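Local structure of outer membrane protein YopM (Yersinia pestis, 1JL5) at residues V118-L123 against V138-L143; L279-V284 against L299-A304; S318-N323 against R338-I343. The protein probably alters host cell physiology as a secreted leucine-rich repeat effector, promoting bacterial survival in host tissues. One frame throughout, in Å; residues are numbered along the deposited sequence.

Contact 1 of 3, residues V118-L123 against V138-L143; sequences VDNNNL and VSNNQL
The asparagine ladder of the leucine-rich repeats passes through this contact, where Asn141 reaches across to Val118 and Leu123 in the turn of the preceding repeat. Asn141 ND2 donates to Val118 O at 2.8 Å, almost straight (177°) and within the plane of its amide, and it also gives a bond to Val138 O of its own turn at 2.9 Å. CG of Asn141 is turned opposite its own carbonyl carbon (chi1 -88°), which folds the amide back beside the backbone and lets one NH2 serve both carbonyls. Val118 O accepts a second amide proton from Asn121 ND2 at 2.6 Å, the two donors arriving from opposite faces of the carbonyl plane. The side chains of Asn121 and Asn141 lie side by side, pointing the same way, with amide planes 21° apart. The other end of the Asn141 amide, OD1, accepts from Leu123 N, though the position of that oxygen is less certain. Asn121 N donates to Asn140 O at 2.9 Å. A water links Asn121 O (2.6 Å) to Gln142 NE2 (3.2 Å). Val118 and Val138 also lie side by side, CG2 to CG1 3.6 Å. Asn121 ND2 continues the pattern back to Ala98 O, and Asn163 ND2 continues it forward from Val138 O, the repeating rung characteristic of the LxxLxLxxNxL consensus turn in a leucine-rich repeat solenoid.

Contact 2 of 3, residues L279-V284 against L299-A304; sequences LTFLDV and LYYLNA
Thr280 O is gripped by two backbone amides, Tyr300 N at 2.6 Å and Tyr301 N at 2.7 Å, where the two segments meet ahead of the parallel strands 281-283 and 301-303. From there Leu282 N and O bond to Tyr301 O and Asn303 N, and Val284 N bonds to Asn303 O, in a regular parallel register. On the face carrying Phe281 and Tyr301 the rings form an offset stack, centroids 4.3 Å apart and planes 15° apart, with Tyr301 CD2 over one face of the phenylalanine, toward its rim. A shared torsion, CG opposite the backbone N in both (chi1 177° and 174°), points the neighbouring rings the same way and lets them overlap. Further along this face the Asp283 carboxylate and Asn303 amide are also stacked; Asp283 OD1 is bonded to Ser285 OG and Asn303 OD1 to Ser305 OG. Asn303 ND2 donates to Tyr301 OH at 2.9 Å, and a water joins that hydroxyl (2.7 Å) to Asp283 OD2. On the reverse face Leu282 CD2 packs on Leu302 CD1 at 3.8 Å, while Leu299 CD1 touches Leu282 CB at 3.6 Å. Strands 261-263 and 321-323 flank the pair, and the side chains of Leu302 and Ala304 touch Leu292 of strand 291-292.

Contact 3 of 3, residues S318-N323 against R338-I343; sequences SLEELN and RLERLI
Backbone bonding sets the frame: Glu320 O takes both Glu340 N and Arg341 N, followed by Leu322 N to Arg341 O and Ile343 N to Leu322 O, the last two 2.7 Å long. Two salt bridges join the segments, one in the loops ahead of the strands, one on the strands. Arg338 NH1 donates to Glu320 OE2 at 3.0 Å; the oxygen lies at the edge of the guanidinium, whereas the nitrogen comes from above the carboxylate, the two planes 84° apart. In the second subunit Asn80 O and Gly55 O accept from NH1 and NH2 of this arginine. Arg341 instead runs alongside Glu321, and a bend at chi3 (128°) brings NH1 to 2.7 Å from Glu321 OE2, the planes 27° apart. On the face carrying Leu322 and Leu342, Leu322 CD2 meets Leu342 CD1 at 3.7 Å; Leu339 CD1, from the loop before the strand, lies 3.8 Å from Leu322 CB. On the Glu321 face, Ile343 CG2 crosses Asn323 at OD1 (3.4 Å), which bonds Ser325 N. Glu320 OE2 and Glu340 OE2, like charges, are 2.7 Å apart; a shared proton or the neighbouring Arg338 would probably ease the repulsion, and the second subunit's carbonyls help hold that arginine.

In the fold
Following the chain from the N terminus, the helices 36-48 and 58-71 precede the repeats, and contact 1, the first of the three, closes a loop between the turns of LRR 3 and LRR 4 just beyond strands 115-117 and 135-137. Contact 2 comes much later, joining strands 281-283 and 301-303, and contact 3 repeats the step for strands 321-323 and 341-343. Each bridges 14 intervening residues, and all are in series, neither nesting nor crossing. Contacts 1 and 2 have centres about 33 Å apart on opposite sides of the chain's centre. Contacts 2 and 3 touch, because strands 301-303 and 321-323 are neighbours, so together they make a continuous four-strand section of the solenoid.

Contact 1 of 3, residues V118-L123 against V138-L143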
loop_
_atom_site.group_PDB
_atom_site.type_symbol
_atom_site.label_atom_id
_atom_site.label_comp_id
_atom_site.label_asym_id
_atom_site.label_seq_id
_atom_site.Cartn_x
_atom_site.Cartn_y
_atom_site.Cartn_z
ATOM N N VAL A 118 -5.030 -30.577 -13.225
ATOM C CA VAL A 118 -4.760 -29.749 -14.380
ATOM C C VAL A 118 -5.222 -28.335 -14.092
ATOM O O VAL A 118 -5.788 -27.656 -14.944
ATOM C CB VAL A 118 -5.480 -30.298 -15.623
ATOM C CG1 VAL A 118 -4.848 -31.618 -16.031
ATOM C CG2 VAL A 118 -6.954 -30.492 -15.321
ATOM N N ASP A 119 -4.985 -27.903 -12.862
ATOM C CA ASP A 119 -5.354 -26.560 -12.460
ATOM C C ASP A 119 -4.509 -25.614 -13.292
ATOM O O ASP A 119 -3.441 -25.990 -13.781
ATOM C CB ASP A 119 -5.032 -26.347 -10.989
ATOM C CG ASP A 119 -3.597 -26.675 -10.670
ATOM O OD1 ASP A 119 -3.262 -27.877 -10.690
ATOM O OD2 ASP A 119 -2.801 -25.743 -10.420
ATOM N N ASN A 120 -4.991 -24.389 -13.457
ATOM C CA ASN A 120 -4.259 -23.395 -14.214
ATOM C C ASN A 120 -3.991 -23.830 -15.642
ATOM O O ASN A 120 -2.854 -24.024 -16.063
ATOM C CB ASN A 120 -2.956 -23.071 -13.496
ATOM C CG ASN A 120 -3.198 -22.436 -12.149
ATOM O OD1 ASN A 120 -3.571 -21.270 -12.068
ATOM N ND2 ASN A 120 -3.016 -23.208 -11.086
ATOM N N ASN A 121 -5.079 -23.995 -16.370
ATOM C CA ASN A 121 -5.034 -24.358 -17.765
ATOM C C ASN A 121 -6.178 -23.591 -18.376
ATOM O O ASN A 121 -6.768 -22.746 -17.713
ATOM C CB ASN A 121 -5.203 -25.865 -17.935
ATOM C CG ASN A 121 -3.904 -26.601 -17.737
ATOM O OD1 ASN A 121 -2.961 -26.402 -18.494
ATOM N ND2 ASN A 121 -3.837 -27.440 -16.713
ATOM N N ASN A 122 -6.493 -23.880 -19.627
ATOM C CA ASN A 122 -7.563 -23.176 -20.312
ATOM C C ASN A 122 -8.681 -24.135 -20.651
ATOM O O ASN A 122 -9.360 -23.984 -21.661
ATOM C CB ASN A 122 -7.007 -22.535 -21.583
ATOM C CG ASN A 122 -5.869 -21.577 -21.292
ATOM O OD1 ASN A 122 -5.030 -21.307 -22.151
ATOM N ND2 ASN A 122 -5.841 -21.049 -20.078
ATOM N N LEU A 123 -8.870 -25.127 -19.792
ATOM C CA LEU A 123 -9.907 -26.119 -20.007
ATOM C C LEU A 123 -11.277 -25.484 -19.890
ATOM O O LEU A 123 -11.592 -24.853 -18.886
ATOM C CB LEU A 123 -9.767 -27.248 -18.988
ATOM C CG LEU A 123 -8.443 -28.008 -19.040
ATOM C CD1 LEU A 123 -8.410 -29.043 -17.931
ATOM C CD2 LEU A 123 -8.286 -28.671 -20.405
ATOM N N VAL A 138 -9.040 -29.119 -11.129
ATOM C CA VAL A 138 -9.187 -28.356 -12.360
ATOM C C VAL A 138 -9.413 -26.886 -12.052
ATOM O O VAL A 138 -10.082 -26.174 -12.798
ATOM C CB VAL A 138 -10.373 -28.869 -13.179
ATOM C CG1 VAL A 138 -10.111 -30.294 -13.639
ATOM C CG2 VAL A 138 -11.630 -28.817 -12.332
ATOM N N SER A 139 -8.859 -26.433 -10.940
ATOM C CA SER A 139 -9.024 -25.046 -10.566
ATOM C C SER A 139 -8.309 -24.186 -11.590
ATOM O O SER A 139 -7.441 -24.663 -12.322
ATOM C CB SER A 139 -8.433 -24.786 -9.182
ATOM O OG SER A 139 -7.029 -24.940 -9.206
ATOM N N ASN A 140 -8.690 -22.917 -11.646
ATOM C CA ASN A 140 -8.058 -21.989 -12.557
ATOM C C ASN A 140 -8.080 -22.473 -13.990
ATOM O O ASN A 140 -7.046 -22.661 -14.628
ATOM C CB ASN A 140 -6.629 -21.735 -12.105
ATOM C CG ASN A 140 -6.571 -21.160 -10.716
ATOM O OD1 ASN A 140 -7.184 -20.134 -10.443
ATOM N ND2 ASN A 140 -5.841 -21.820 -9.825
ATOM N N ASN A 141 -9.284 -22.686 -14.484
ATOM C CA ASN A 141 -9.478 -23.102 -15.849
ATOM C C ASN A 141 -10.641 -22.281 -16.334
ATOM O O ASN A 141 -10.977 -21.267 -15.728
ATOM C CB ASN A 141 -9.765 -24.600 -15.916
ATOM C CG ASN A 141 -8.496 -25.414 -16.017
ATOM O OD1 ASN A 141 -7.854 -25.437 -17.063
ATOM N ND2 ASN A 141 -8.112 -26.065 -14.927
ATOM N N GLN A 142 -11.254 -22.703 -17.426
ATOM C CA GLN A 142 -12.374 -21.963 -17.966
ATOM C C GLN A 142 -13.552 -22.892 -18.078
ATOM O O GLN A 142 -14.373 -22.766 -18.982
ATOM C CB GLN A 142 -12.002 -21.399 -19.334
ATOM C CG GLN A 142 -10.916 -20.345 -19.268
ATOM C CD GLN A 142 -10.300 -20.068 -20.619
ATOM O OE1 GLN A 142 -11.003 -19.803 -21.591
ATOM N NE2 GLN A 142 -8.975 -20.133 -20.687
ATOM N N LEU A 143 -13.630 -23.833 -17.148
ATOM C CA LEU A 143 -14.715 -24.792 -17.153
ATOM C C LEU A 143 -16.033 -24.053 -17.065
ATOM O O LEU A 143 -16.269 -23.289 -16.131
ATOM C CB LEU A 143 -14.561 -25.758 -15.984
ATOM C CG LEU A 143 -13.265 -26.566 -16.015
ATOM C CD1 LEU A 143 -13.233 -27.500 -14.825
ATOM C CD2 LEU A 143 -13.171 -27.353 -17.320
HETATM O O HOH W 1 -7.920 -20.451 -17.670
#

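Contact 2 of 3, residues L279-V284 against L299-A304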
loop_
_atom_site.group_PDB
_atom_site.type_symbol
_atom_site.label_atom_id
_atom_site.label_comp_id
_atom_site.label_asym_id
_atom_site.label_seq_id
_atom_site.Cartn_x
_atom_site.Cartn_y
_atom_site.Cartn_z
ATOM N N LEU A 279 -14.006 -21.571 19.492
ATOM C CA LEU A 279 -13.630 -20.509 18.565
ATOM C C LEU A 279 -12.302 -19.882 18.940
ATOM O O LEU A 279 -12.165 -19.258 19.993
ATOM C CB LEU A 279 -14.714 -19.435 18.524
ATOM C CG LEU A 279 -14.715 -18.566 17.268
ATOM C CD1 LEU A 279 -14.963 -19.442 16.044
ATOM C CD2 LEU A 279 -15.791 -17.500 17.389
ATOM N N THR A 280 -11.322 -20.049 18.066
ATOM C CA THR A 280 -9.993 -19.508 18.299
ATOM C C THR A 280 -9.695 -18.426 17.278
ATOM O O THR A 280 -8.810 -17.596 17.475
ATOM C CB THR A 280 -8.938 -20.592 18.151
ATOM O OG1 THR A 280 -9.075 -21.189 16.858
ATOM C CG2 THR A 280 -9.122 -21.664 19.220
ATOM N N PHE A 281 -10.440 -18.448 16.183
ATOM C CA PHE A 281 -10.247 -17.479 15.123
ATOM C C PHE A 281 -11.572 -16.822 14.812
ATOM O O PHE A 281 -12.521 -17.472 14.373
ATOM C CB PHE A 281 -9.689 -18.169 13.877
ATOM C CG PHE A 281 -9.527 -17.255 12.700
ATOM C CD1 PHE A 281 -10.640 -16.790 12.002
ATOM C CD2 PHE A 281 -8.262 -16.840 12.298
ATOM C CE1 PHE A 281 -10.493 -15.925 10.922
ATOM C CE2 PHE A 281 -8.104 -15.975 11.217
ATOM C CZ PHE A 281 -9.223 -15.517 10.529
ATOM N N LEU A 282 -11.634 -15.522 15.040
ATOM C CA LEU A 282 -12.854 -14.801 14.786
ATOM C C LEU A 282 -12.596 -13.533 14.001
ATOM O O LEU A 282 -11.889 -12.635 14.447
ATOM C CB LEU A 282 -13.537 -14.451 16.102
ATOM C CG LEU A 282 -14.846 -13.670 15.999
ATOM C CD1 LEU A 282 -15.868 -14.468 15.203
ATOM C CD2 LEU A 282 -15.356 -13.376 17.394
ATOM N N ASP A 283 -13.165 -13.465 12.813
ATOM C CA ASP A 283 -13.010 -12.271 12.024
ATOM C C ASP A 283 -14.401 -11.740 11.785
ATOM O O ASP A 283 -15.166 -12.306 11.018
ATOM C CB ASP A 283 -12.341 -12.554 10.688
ATOM C CG ASP A 283 -12.013 -11.281 9.940
ATOM O OD1 ASP A 283 -12.761 -10.294 10.099
ATOM O OD2 ASP A 283 -11.022 -11.260 9.194
ATOM N N VAL A 284 -14.727 -10.659 12.473
ATOM C CA VAL A 284 -16.025 -10.030 12.323
ATOM C C VAL A 284 -15.756 -8.617 11.856
ATOM O O VAL A 284 -16.568 -7.719 12.043
ATOM C CB VAL A 284 -16.783 -10.010 13.660
ATOM C CG1 VAL A 284 -17.126 -11.432 14.067
ATOM C CG2 VAL A 284 -15.932 -9.345 14.732
ATOM N N LEU A 299 -10.157 -17.724 22.297
ATOM C CA LEU A 299 -9.920 -17.011 21.056
ATOM C C LEU A 299 -8.447 -16.637 20.947
ATOM O O LEU A 299 -7.879 -16.063 21.872
ATOM C CB LEU A 299 -10.771 -15.742 21.013
ATOM C CG LEU A 299 -10.984 -15.127 19.633
ATOM C CD1 LEU A 299 -11.855 -16.059 18.793
ATOM C CD2 LEU A 299 -11.647 -13.771 19.784
ATOM N N TYR A 300 -7.826 -16.979 19.825
ATOM C CA TYR A 300 -6.429 -16.629 19.613
ATOM C C TYR A 300 -6.392 -15.388 18.747
ATOM O O TYR A 300 -5.560 -14.498 18.918
ATOM C CB TYR A 300 -5.681 -17.712 18.840
ATOM C CG TYR A 300 -5.441 -19.001 19.573
ATOM C CD1 TYR A 300 -5.005 -19.005 20.899
ATOM C CD2 TYR A 300 -5.581 -20.224 18.917
ATOM C CE1 TYR A 300 -4.712 -20.197 21.549
ATOM C CE2 TYR A 300 -5.293 -21.414 19.555
ATOM C CZ TYR A 300 -4.858 -21.397 20.866
ATOM O OH TYR A 300 -4.571 -22.584 21.485
ATOM N N TYR A 301 -7.312 -15.353 17.799
ATOM C CA TYR A 301 -7.361 -14.274 16.844
ATOM C C TYR A 301 -8.701 -13.601 16.756
ATOM O O TYR A 301 -9.732 -14.235 16.564
ATOM C CB TYR A 301 -6.991 -14.815 15.469
ATOM C CG TYR A 301 -7.141 -13.833 14.336
ATOM C CD1 TYR A 301 -6.077 -13.022 13.943
ATOM C CD2 TYR A 301 -8.333 -13.749 13.622
ATOM C CE1 TYR A 301 -6.197 -12.158 12.860
ATOM C CE2 TYR A 301 -8.462 -12.889 12.538
ATOM C CZ TYR A 301 -7.391 -12.100 12.161
ATOM O OH TYR A 301 -7.511 -11.270 11.070
ATOM N N LEU A 302 -8.676 -12.293 16.897
ATOM C CA LEU A 302 -9.882 -11.537 16.777
ATOM C C LEU A 302 -9.604 -10.394 15.837
ATOM O O LEU A 302 -8.711 -9.576 16.067
ATOM C CB LEU A 302 -10.342 -10.981 18.117
ATOM C CG LEU A 302 -11.501 -9.989 17.932
ATOM C CD1 LEU A 302 -12.668 -10.674 17.233
ATOM C CD2 LEU A 302 -11.938 -9.437 19.273
ATOM N N ASN A 303 -10.339 -10.378 14.742
ATOM C CA ASN A 303 -10.221 -9.283 13.816
ATOM C C ASN A 303 -11.621 -8.701 13.842
ATOM O O ASN A 303 -12.565 -9.315 13.347
ATOM C CB ASN A 303 -9.882 -9.757 12.414
ATOM C CG ASN A 303 -9.594 -8.603 11.484
ATOM O OD1 ASN A 303 -9.973 -7.466 11.761
ATOM N ND2 ASN A 303 -8.929 -8.885 10.376
ATOM N N ALA A 304 -11.752 -7.544 14.472
ATOM C CA ALA A 304 -13.033 -6.861 14.568
ATOM C C ALA A 304 -12.813 -5.470 13.998
ATOM O O ALA A 304 -13.523 -4.523 14.319
ATOM C CB ALA A 304 -13.469 -6.773 16.023
HETATM O O HOH W 2 -8.960 -12.667 9.198
#

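Contact 3 of 3, residues S318-N323 against R338-I343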
loop_
_atom_site.group_PDB
_atom_site.type_symbol
_atom_site.label_atom_id
_atom_site.label_comp_id
_atom_site.label_asym_id
_atom_site.label_seq_id
_atom_site.Cartn_x
_atom_site.Cartn_y
_atom_site.Cartn_z
ATOM N N SER A 318 -6.219 -15.962 26.128
ATOM C CA SER A 318 -5.688 -16.769 25.038
ATOM C C SER A 318 -5.406 -15.924 23.799
ATOM O O SER A 318 -4.663 -16.335 22.904
ATOM C CB SER A 318 -6.706 -17.831 24.665
ATOM O OG SER A 318 -7.948 -17.209 24.388
ATOM N N LEU A 319 -6.011 -14.744 23.756
ATOM C CA LEU A 319 -5.878 -13.868 22.611
ATOM C C LEU A 319 -4.450 -13.534 22.254
ATOM O O LEU A 319 -3.705 -12.969 23.052
ATOM C CB LEU A 319 -6.660 -12.580 22.840
ATOM C CG LEU A 319 -7.020 -11.867 21.540
ATOM C CD1 LEU A 319 -7.870 -12.789 20.683
ATOM C CD2 LEU A 319 -7.767 -10.592 21.847
ATOM N N GLU A 320 -4.074 -13.880 21.035
ATOM C CA GLU A 320 -2.735 -13.599 20.568
ATOM C C GLU A 320 -2.761 -12.467 19.567
ATOM O O GLU A 320 -1.831 -11.679 19.477
ATOM C CB GLU A 320 -2.141 -14.850 19.957
ATOM C CG GLU A 320 -1.896 -15.890 21.012
ATOM C CD GLU A 320 -1.259 -17.114 20.457
ATOM O OE1 GLU A 320 -1.862 -17.729 19.553
ATOM O OE2 GLU A 320 -0.157 -17.456 20.927
ATOM N N GLU A 321 -3.830 -12.385 18.798
ATOM C CA GLU A 321 -3.915 -11.303 17.852
ATOM C C GLU A 321 -5.235 -10.600 17.990
ATOM O O GLU A 321 -6.302 -11.211 17.925
ATOM C CB GLU A 321 -3.744 -11.780 16.415
ATOM C CG GLU A 321 -3.869 -10.620 15.441
ATOM C CD GLU A 321 -3.353 -10.938 14.060
ATOM O OE1 GLU A 321 -2.895 -12.076 13.835
ATOM O OE2 GLU A 321 -3.409 -10.036 13.199
ATOM N N LEU A 322 -5.146 -9.305 18.218
ATOM C CA LEU A 322 -6.322 -8.496 18.340
ATOM C C LEU A 322 -6.236 -7.420 17.293
ATOM O O LEU A 322 -5.331 -6.586 17.311
ATOM C CB LEU A 322 -6.406 -7.841 19.706
ATOM C CG LEU A 322 -7.598 -6.891 19.827
ATOM C CD1 LEU A 322 -8.888 -7.687 19.663
ATOM C CD2 LEU A 322 -7.563 -6.179 21.172
ATOM N N ASN A 323 -7.166 -7.460 16.356
ATOM C CA ASN A 323 -7.213 -6.437 15.346
ATOM C C ASN A 323 -8.560 -5.772 15.493
ATOM O O ASN A 323 -9.593 -6.348 15.156
ATOM C CB ASN A 323 -7.080 -7.015 13.944
ATOM C CG ASN A 323 -6.967 -5.934 12.901
ATOM O OD1 ASN A 323 -7.337 -4.787 13.156
ATOM N ND2 ASN A 323 -6.467 -6.282 11.725
ATOM N N ARG A 338 -0.896 -12.899 26.636
ATOM C CA ARG A 338 -0.528 -13.756 25.521
ATOM C C ARG A 338 -0.576 -12.975 24.211
ATOM O O ARG A 338 -0.058 -13.428 23.196
ATOM C CB ARG A 338 -1.477 -14.953 25.424
ATOM C CG ARG A 338 -0.760 -16.280 25.464
ATOM C CD ARG A 338 -1.056 -17.143 24.259
ATOM N NE ARG A 338 -1.861 -18.293 24.641
ATOM C CZ ARG A 338 -2.115 -19.331 23.856
ATOM N NH1 ARG A 338 -1.627 -19.382 22.622
ATOM N NH2 ARG A 338 -2.859 -20.325 24.313
ATOM N N LEU A 339 -1.197 -11.800 24.238
ATOM C CA LEU A 339 -1.334 -10.990 23.033
ATOM C C LEU A 339 -0.002 -10.758 22.338
ATOM O O LEU A 339 0.916 -10.175 22.905
ATOM C CB LEU A 339 -1.963 -9.639 23.359
ATOM C CG LEU A 339 -2.492 -8.915 22.119
ATOM C CD1 LEU A 339 -3.606 -9.753 21.498
ATOM C CD2 LEU A 339 -3.005 -7.535 22.491
ATOM N N GLU A 340 0.094 -11.210 21.099
ATOM C CA GLU A 340 1.313 -11.031 20.334
ATOM C C GLU A 340 1.144 -9.966 19.275
ATOM O O GLU A 340 2.088 -9.273 18.916
ATOM C CB GLU A 340 1.687 -12.324 19.660
ATOM C CG GLU A 340 2.214 -13.342 20.590
ATOM C CD GLU A 340 2.411 -14.645 19.881
ATOM O OE1 GLU A 340 3.240 -14.700 18.929
ATOM O OE2 GLU A 340 1.726 -15.613 20.269
ATOM N N ARG A 341 -0.074 -9.832 18.777
ATOM C CA ARG A 341 -0.341 -8.852 17.749
ATOM C C ARG A 341 -1.491 -7.962 18.157
ATOM O O ARG A 341 -2.606 -8.427 18.391
ATOM C CB ARG A 341 -0.666 -9.554 16.435
ATOM C CG ARG A 341 0.508 -10.285 15.811
ATOM C CD ARG A 341 0.030 -11.396 14.893
ATOM N NE ARG A 341 0.616 -11.330 13.559
ATOM C CZ ARG A 341 0.206 -10.507 12.593
ATOM N NH1 ARG A 341 -0.804 -9.664 12.803
ATOM N NH2 ARG A 341 0.804 -10.534 11.407
ATOM N N LEU A 342 -1.206 -6.677 18.273
ATOM C CA LEU A 342 -2.234 -5.728 18.612
ATOM C C LEU A 342 -2.343 -4.725 17.482
ATOM O O LEU A 342 -1.427 -3.933 17.240
ATOM C CB LEU A 342 -1.916 -4.994 19.916
ATOM C CG LEU A 342 -2.946 -3.903 20.237
ATOM C CD1 LEU A 342 -4.348 -4.495 20.242
ATOM C CD2 LEU A 342 -2.634 -3.267 21.582
ATOM N N ILE A 343 -3.450 -4.794 16.761
ATOM C CA ILE A 343 -3.698 -3.850 15.689
ATOM C C ILE A 343 -4.923 -3.104 16.166
ATOM O O ILE A 343 -6.023 -3.643 16.159
ATOM C CB ILE A 343 -4.009 -4.539 14.352
ATOM C CG1 ILE A 343 -2.843 -5.440 13.931
ATOM C CG2 ILE A 343 -4.239 -3.483 13.276
ATOM C CD1 ILE A 343 -2.800 -6.759 14.653
#